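PDB 5KO5: purine nucleoside phosphorylase, which probably catalyses the reversible phosphorolysis of purine nucleosides such as inosine and guanosine, giving the free base and ribose 1-phosphate, and here holds cytosine in its ligand pocket. Local coordinates for residues 169-172 with 173-176; 176-179 with 180-184; 271-274 with 275-279. All coordinates share one frame; numbering follows the deposited sequence.

In the fold
All three contacts are local, between neighbouring turns of a helix, and none closes a long loop. Following the chain, contact 1 forms the first turns of helix 170-182, from its N-cap onward, and contact 2 continues from the shared A176 to the Schellman motif that ends the same helix. Contact 3 comes later, in the second half of helix 259-283, so the contacts run in series and neither nest nor cross. In space the helices meet: W276 donates to the backbone oxygen of A176, and I179 of contact 2 packs on W276 and E279. Both helices also pack on the mixed sheet: helix 170-182 on strands 131-139, 189-196 and 236-246, helix 259-283 on strands 112-121 and 131-139.

Contact 1 (169-172 with 173-176); sequences DRLL and QQLA
D169 and Q173 meet one turn apart where helix 170-182 begins. Four backbone hydrogen bonds join the segments, from the N atoms of Q173, Q174, L175 and A176 to the O atoms of D169, R170, L171 and L172 in turn; the shortest, Q174 N to R170 O and L175 N to L171 O, are each 2.9 Å. D169 is the N-cap: its OD2 takes the N-H of L172 at 2.9 Å through the lone pair directed away from OD1, a fitting task for a short carboxylate. Q173 has CG beside its backbone N (chi1 -67°) and an extended chain beyond, which sets the amide alongside D169 O; NE2 adds a weak, bent bond there at 3.4 Å and another weak one to Y168 O. Without hydrogen bonding, Q174 CG lies close to R170 O, at 3.2 Å, and Q174 OE1 is 3.6 Å from L171 CD2. R170 NH2 forms a salt bridge with D254 OD1 of the second subunit. Leucine suits position 172, packing inward on L238 and L284. An acidic cap at the helix dipole's positive end probably steadies this turn, while D169 O takes the backbone N-H of Q173 and, weakly, its amide.

Contact 2 (176-179 with 180-184); sequences ALKI and AQEND
The amide of N183 is turned so that I179 O lies near its plane, and ND2 donates to that oxygen at 2.8 Å with an N-H...O angle of 162°. The backbone N of N183 reaches the same oxygen at 3.2 Å from the opposite face of the carbonyl plane, so one residue grips I179 O twice. At chi1 -67°, with CG beside its own backbone N, the short asparagine side chain can fold back this way, and ND2 also lies 3.7 Å from I179 CG2. The Q181 side chain runs obliquely across that of L177, its NE2 3.6 Å from L177 CG. The E182 carboxylate sets OE2 3.6 Å from K178 CG and OE1 4.0 Å from I179 CG1; its charge is answered by R283 in a salt bridge, whereas K178 NZ stays 6.4 Å from E182 OE2. Apolar I179 suits the buried flank, facing W276 and I280, and small A180 sits against V189 and F185. After the bonds Q181 N to L177 O and E182 N to K178 O, helix 170-182 ends in a Schellman motif: F185 N bonds to A180 O and D184 N to Q181 O (3.1 Å), with D184, at positive phi, as the C-prime residue.

Contact 3 (271-274 with 275-279); sequences DLLQ and MWFKE
With CG anti to the backbone N (chi1 -176°) and chi2 at 62°, L273 brings CD1 against the F277 ring. CD1 comes to 3.6 Å from F277 CE1 and 3.8 Å from W276 CE3, meeting both rings obliquely. The leucine and phenylalanine side chains lie side by side and point the same way, into the core against T116. Leucine, apolar and compact, suits this buried place, where its CD1 touches both rings. On another flank L272 crosses M275, CD1 to CE at 3.9 Å, the bent thioether chain bringing its terminal methyl back to the preceding turn. Backbone bonds hold the spacing: M275 N to D271 O is 3.0 Å, and F277 N to L273 O is 2.9 Å with an N-H...O angle of 167°. K278 N likewise donates to Q274 O, while the extended lysine chain leads its ammonium away from that turn. The W276 indole meets F185 edge-to-face, and its NE1 donates to A176 O on helix 170-182. Beyond it, the carboxylate of E279 forms a salt bridge with R283. This part of the helix is amphipathic: L273, W276 and F277 are buried against strands 112-121 and 131-139, while D271 and K278 are exposed. The one polar atom of the indole is satisfied by a backbone carbonyl, so tryptophan joins this apolar face to the neighbouring helix without leaving its N-H buried and unpaired.

Contact 1 (169-172 with 173-176)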
loop_
_atom_site.group_PDB
_atom_site.type_symbol
_atom_site.label_atom_id
_atom_site.label_comp_id
_atom_site.label_asym_id
_atom_site.label_seq_id
_atom_site.Cartn_x
_atom_site.Cartn_y
_atom_site.Cartn_z
ATOM N N ASP A 169 -14.124 12.693 17.075
ATOM C CA ASP A 169 -14.959 12.931 18.250
ATOM C C ASP A 169 -16.405 13.255 17.870
ATOM O O ASP A 169 -16.670 14.139 17.051
ATOM C CB ASP A 169 -14.350 14.079 19.052
ATOM C CG ASP A 169 -15.029 14.287 20.385
ATOM O OD1 ASP A 169 -14.641 13.614 21.363
ATOM O OD2 ASP A 169 -15.956 15.116 20.456
ATOM N N ARG A 170 -17.348 12.535 18.487
ATOM C CA ARG A 170 -18.756 12.720 18.146
ATOM C C ARG A 170 -19.271 14.077 18.606
ATOM O O ARG A 170 -19.996 14.753 17.866
ATOM C CB ARG A 170 -19.591 11.596 18.752
ATOM C CG ARG A 170 -19.749 10.385 17.852
ATOM C CD ARG A 170 -19.153 9.141 18.481
ATOM N NE ARG A 170 -19.600 7.931 17.799
ATOM C CZ ARG A 170 -20.449 7.050 18.316
ATOM N NH1 ARG A 170 -20.939 7.234 19.535
ATOM N NH2 ARG A 170 -20.803 5.980 17.617
ATOM N N LEU A 171 -18.898 14.498 19.815
ATOM C CA LEU A 171 -19.379 15.776 20.328
ATOM C C LEU A 171 -18.911 16.935 19.460
ATOM O O LEU A 171 -19.647 17.907 19.262
ATOM C CB LEU A 171 -18.928 15.967 21.772
ATOM C CG LEU A 171 -19.618 15.065 22.793
ATOM C CD1 LEU A 171 -19.111 15.355 24.200
ATOM C CD2 LEU A 171 -21.126 15.227 22.713
ATOM N N LEU A 172 -17.691 16.855 18.933
ATOM C CA LEU A 172 -17.210 17.930 18.073
ATOM C C LEU A 172 -17.977 17.973 16.758
ATOM O O LEU A 172 -18.260 19.059 16.234
ATOM C CB LEU A 172 -15.713 17.776 17.820
ATOM C CG LEU A 172 -14.764 17.932 19.002
ATOM C CD1 LEU A 172 -13.318 17.794 18.537
ATOM C CD2 LEU A 172 -14.975 19.258 19.680
ATOM N N GLN A 173 -18.292 16.804 16.190
ATOM C CA GLN A 173 -19.140 16.771 15.001
ATOM C C GLN A 173 -20.501 17.390 15.295
ATOM O O GLN A 173 -21.028 18.160 14.486
ATOM C CB GLN A 173 -19.325 15.331 14.522
ATOM C CG GLN A 173 -18.072 14.661 13.982
ATOM C CD GLN A 173 -18.315 13.197 13.673
ATOM O OE1 GLN A 173 -19.239 12.852 12.933
ATOM N NE2 GLN A 173 -17.504 12.324 14.256
ATOM N N GLN A 174 -21.072 17.076 16.462
ATOM C CA GLN A 174 -22.379 17.618 16.817
ATOM C C GLN A 174 -22.325 19.132 16.980
ATOM O O GLN A 174 -23.241 19.838 16.543
ATOM C CB GLN A 174 -22.881 16.945 18.091
ATOM C CG GLN A 174 -23.161 15.461 17.922
ATOM C CD GLN A 174 -23.468 14.757 19.233
ATOM O OE1 GLN A 174 -23.724 15.397 20.253
ATOM N NE2 GLN A 174 -23.438 13.430 19.209
ATOM N N LEU A 175 -21.254 19.650 17.592
ATOM C CA LEU A 175 -21.111 21.097 17.737
ATOM C C LEU A 175 -20.970 21.779 16.380
ATOM O O LEU A 175 -21.585 22.825 16.137
ATOM C CB LEU A 175 -19.925 21.426 18.646
ATOM C CG LEU A 175 -19.542 22.902 18.808
ATOM C CD1 LEU A 175 -20.702 23.732 19.356
ATOM C CD2 LEU A 175 -18.317 23.037 19.697
ATOM N N ALA A 176 -20.155 21.210 15.487
ATOM C CA ALA A 176 -20.002 21.788 14.155
ATOM C C ALA A 176 -21.340 21.857 13.428
ATOM O O ALA A 176 -21.677 22.886 12.825
ATOM C CB ALA A 176 -18.975 20.993 13.344
#

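Contact 2 (176-179 with 180-184)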
loop_
_atom_site.group_PDB
_atom_site.type_symbol
_atom_site.label_atom_id
_atom_site.label_comp_id
_atom_site.label_asym_id
_atom_site.label_seq_id
_atom_site.Cartn_x
_atom_site.Cartn_y
_atom_site.Cartn_z
ATOM N N ALA A 176 -20.155 21.210 15.487
ATOM C CA ALA A 176 -20.002 21.788 14.155
ATOM C C ALA A 176 -21.340 21.857 13.428
ATOM O O ALA A 176 -21.677 22.886 12.825
ATOM C CB ALA A 176 -18.975 20.993 13.344
ATOM N N LEU A 177 -22.121 20.773 13.482
ATOM C CA LEU A 177 -23.432 20.779 12.843
ATOM C C LEU A 177 -24.352 21.803 13.488
ATOM O O LEU A 177 -25.082 22.513 12.788
ATOM C CB LEU A 177 -24.069 19.388 12.896
ATOM C CG LEU A 177 -25.465 19.310 12.263
ATOM C CD1 LEU A 177 -25.393 19.641 10.772
ATOM C CD2 LEU A 177 -26.130 17.951 12.491
ATOM N N LYS A 178 -24.325 21.900 14.821
ATOM C CA LYS A 178 -25.197 22.841 15.515
ATOM C C LYS A 178 -24.935 24.272 15.065
ATOM O O LYS A 178 -25.875 25.048 14.851
ATOM C CB LYS A 178 -25.001 22.719 17.027
ATOM C CG LYS A 178 -25.877 23.664 17.833
ATOM C CD LYS A 178 -27.085 22.939 18.377
ATOM C CE LYS A 178 -26.714 22.082 19.572
ATOM N NZ LYS A 178 -27.882 21.308 20.077
ATOM N N ILE A 179 -23.661 24.639 14.916
ATOM C CA ILE A 179 -23.319 25.988 14.480
ATOM C C ILE A 179 -23.769 26.225 13.042
ATOM O O ILE A 179 -24.216 27.324 12.692
ATOM C CB ILE A 179 -21.815 26.247 14.686
ATOM C CG1 ILE A 179 -21.502 26.307 16.186
ATOM C CG2 ILE A 179 -21.385 27.536 13.992
ATOM C CD1 ILE A 179 -20.031 26.194 16.514
ATOM N N ALA A 180 -23.672 25.201 12.189
ATOM C CA ALA A 180 -24.175 25.342 10.825
ATOM C C ALA A 180 -25.678 25.585 10.819
ATOM O O ALA A 180 -26.179 26.400 10.036
ATOM C CB ALA A 180 -23.834 24.102 10.003
ATOM N N GLN A 181 -26.412 24.894 11.696
ATOM C CA GLN A 181 -27.855 25.102 11.785
ATOM C C GLN A 181 -28.175 26.512 12.261
ATOM O O GLN A 181 -29.105 27.154 11.752
ATOM C CB GLN A 181 -28.471 24.068 12.726
ATOM C CG GLN A 181 -28.299 22.630 12.259
ATOM C CD GLN A 181 -28.623 21.622 13.342
ATOM O OE1 GLN A 181 -28.651 21.957 14.530
ATOM N NE2 GLN A 181 -28.873 20.382 12.941
ATOM N N GLU A 182 -27.418 27.009 13.243
ATOM C CA GLU A 182 -27.671 28.345 13.776
ATOM C C GLU A 182 -27.479 29.418 12.713
ATOM O O GLU A 182 -28.130 30.471 12.766
ATOM C CB GLU A 182 -26.750 28.605 14.968
ATOM C CG GLU A 182 -27.057 27.740 16.184
ATOM C CD GLU A 182 -25.958 27.789 17.230
ATOM O OE1 GLU A 182 -24.881 28.350 16.938
ATOM O OE2 GLU A 182 -26.170 27.265 18.343
ATOM N N ASN A 183 -26.606 29.164 11.736
ATOM C CA ASN A 183 -26.311 30.108 10.668
ATOM C C ASN A 183 -26.958 29.723 9.343
ATOM O O ASN A 183 -26.599 30.284 8.301
ATOM C CB ASN A 183 -24.795 30.261 10.511
ATOM C CG ASN A 183 -24.153 30.921 11.718
ATOM O OD1 ASN A 183 -24.120 32.147 11.825
ATOM N ND2 ASN A 183 -23.653 30.110 12.642
ATOM N N ASP A 184 -27.892 28.767 9.357
ATOM C CA ASP A 184 -28.706 28.430 8.186
ATOM C C ASP A 184 -27.869 27.963 6.995
ATOM O O ASP A 184 -28.216 28.216 5.839
ATOM C CB ASP A 184 -29.655 29.575 7.798
ATOM C CG ASP A 184 -30.711 29.151 6.784
ATOM O OD1 ASP A 184 -31.221 28.014 6.887
ATOM O OD2 ASP A 184 -31.017 29.950 5.873
#

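Contact 3 (271-274 with 275-279)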
loop_
_atom_site.group_PDB
_atom_site.type_symbol
_atom_site.label_atom_id
_atom_site.label_comp_id
_atom_site.label_asym_id
_atom_site.label_seq_id
_atom_site.Cartn_x
_atom_site.Cartn_y
_atom_site.Cartn_z
ATOM N N ASP A 271 -14.484 31.908 3.086
ATOM C CA ASP A 271 -14.923 32.845 4.113
ATOM C C ASP A 271 -15.960 32.216 5.031
ATOM O O ASP A 271 -15.942 32.446 6.250
ATOM C CB ASP A 271 -15.424 34.133 3.469
ATOM C CG ASP A 271 -14.314 34.893 2.795
ATOM O OD1 ASP A 271 -13.537 35.559 3.511
ATOM O OD2 ASP A 271 -14.219 34.825 1.551
ATOM N N LEU A 272 -16.869 31.417 4.469
ATOM C CA LEU A 272 -17.840 30.705 5.293
ATOM C C LEU A 272 -17.149 29.714 6.218
ATOM O O LEU A 272 -17.491 29.612 7.402
ATOM C CB LEU A 272 -18.850 29.988 4.401
ATOM C CG LEU A 272 -19.944 29.198 5.127
ATOM C CD1 LEU A 272 -20.780 30.108 6.024
ATOM C CD2 LEU A 272 -20.823 28.451 4.142
ATOM N N LEU A 273 -16.157 28.986 5.700
ATOM C CA LEU A 273 -15.445 28.024 6.528
ATOM C C LEU A 273 -14.665 28.717 7.640
ATOM O O LEU A 273 -14.602 28.211 8.767
ATOM C CB LEU A 273 -14.527 27.187 5.645
ATOM C CG LEU A 273 -13.766 26.064 6.334
ATOM C CD1 LEU A 273 -14.719 25.040 6.929
ATOM C CD2 LEU A 273 -12.831 25.402 5.336
ATOM N N GLN A 274 -14.085 29.886 7.354
ATOM C CA GLN A 274 -13.382 30.624 8.398
ATOM C C GLN A 274 -14.337 31.037 9.509
ATOM O O GLN A 274 -14.033 30.889 10.699
ATOM C CB GLN A 274 -12.698 31.864 7.823
ATOM C CG GLN A 274 -11.971 32.637 8.920
ATOM C CD GLN A 274 -11.808 34.116 8.631
ATOM O OE1 GLN A 274 -12.418 34.659 7.711
ATOM N NE2 GLN A 274 -10.970 34.778 9.423
ATOM N N MET A 275 -15.493 31.587 9.132
ATOM C CA MET A 275 -16.487 31.985 10.124
ATOM C C MET A 275 -16.932 30.779 10.945
ATOM O O MET A 275 -17.044 30.856 12.174
ATOM C CB MET A 275 -17.669 32.650 9.402
ATOM C CG MET A 275 -18.689 33.338 10.296
ATOM S SD MET A 275 -19.787 32.180 11.130
ATOM C CE MET A 275 -20.325 31.190 9.772
ATOM N N TRP A 276 -17.162 29.650 10.279
ATOM C CA TRP A 276 -17.623 28.449 10.963
ATOM C C TRP A 276 -16.599 27.985 11.988
ATOM O O TRP A 276 -16.931 27.730 13.154
ATOM C CB TRP A 276 -17.824 27.367 9.909
ATOM C CG TRP A 276 -18.541 26.136 10.342
ATOM C CD1 TRP A 276 -19.257 25.945 11.495
ATOM C CD2 TRP A 276 -18.660 24.930 9.590
ATOM N NE1 TRP A 276 -19.795 24.676 11.510
ATOM C CE2 TRP A 276 -19.446 24.035 10.348
ATOM C CE3 TRP A 276 -18.168 24.513 8.346
ATOM C CZ2 TRP A 276 -19.747 22.745 9.905
ATOM C CZ3 TRP A 276 -18.470 23.238 7.904
ATOM C CH2 TRP A 276 -19.254 22.367 8.682
ATOM N N PHE A 277 -15.337 27.875 11.567
ATOM C CA PHE A 277 -14.302 27.375 12.463
ATOM C C PHE A 277 -13.987 28.364 13.578
ATOM O O PHE A 277 -13.683 27.948 14.699
ATOM C CB PHE A 277 -13.061 26.957 11.667
ATOM C CG PHE A 277 -13.082 25.512 11.267
ATOM C CD1 PHE A 277 -14.163 24.987 10.577
ATOM C CD2 PHE A 277 -12.044 24.675 11.615
ATOM C CE1 PHE A 277 -14.195 23.632 10.235
ATOM C CE2 PHE A 277 -12.062 23.331 11.260
ATOM C CZ PHE A 277 -13.153 22.820 10.578
ATOM N N LYS A 278 -14.065 29.669 13.307
ATOM C CA LYS A 278 -13.916 30.635 14.393
ATOM C C LYS A 278 -14.979 30.411 15.463
ATOM O O LYS A 278 -14.672 30.397 16.659
ATOM C CB LYS A 278 -13.962 32.064 13.842
ATOM C CG LYS A 278 -13.772 33.164 14.873
ATOM C CD LYS A 278 -13.783 34.535 14.187
ATOM C CE LYS A 278 -13.689 35.673 15.181
ATOM N NZ LYS A 278 -13.729 36.995 14.487
ATOM N N GLU A 279 -16.229 30.192 15.049
ATOM C CA GLU A 279 -17.294 29.959 16.019
ATOM C C GLU A 279 -17.119 28.622 16.732
ATOM O O GLU A 279 -17.377 28.521 17.936
ATOM C CB GLU A 279 -18.666 30.062 15.349
ATOM C CG GLU A 279 -19.846 29.869 16.306
ATOM C CD GLU A 279 -20.031 31.011 17.290
ATOM O OE1 GLU A 279 -19.324 32.035 17.177
ATOM O OE2 GLU A 279 -20.891 30.876 18.186
#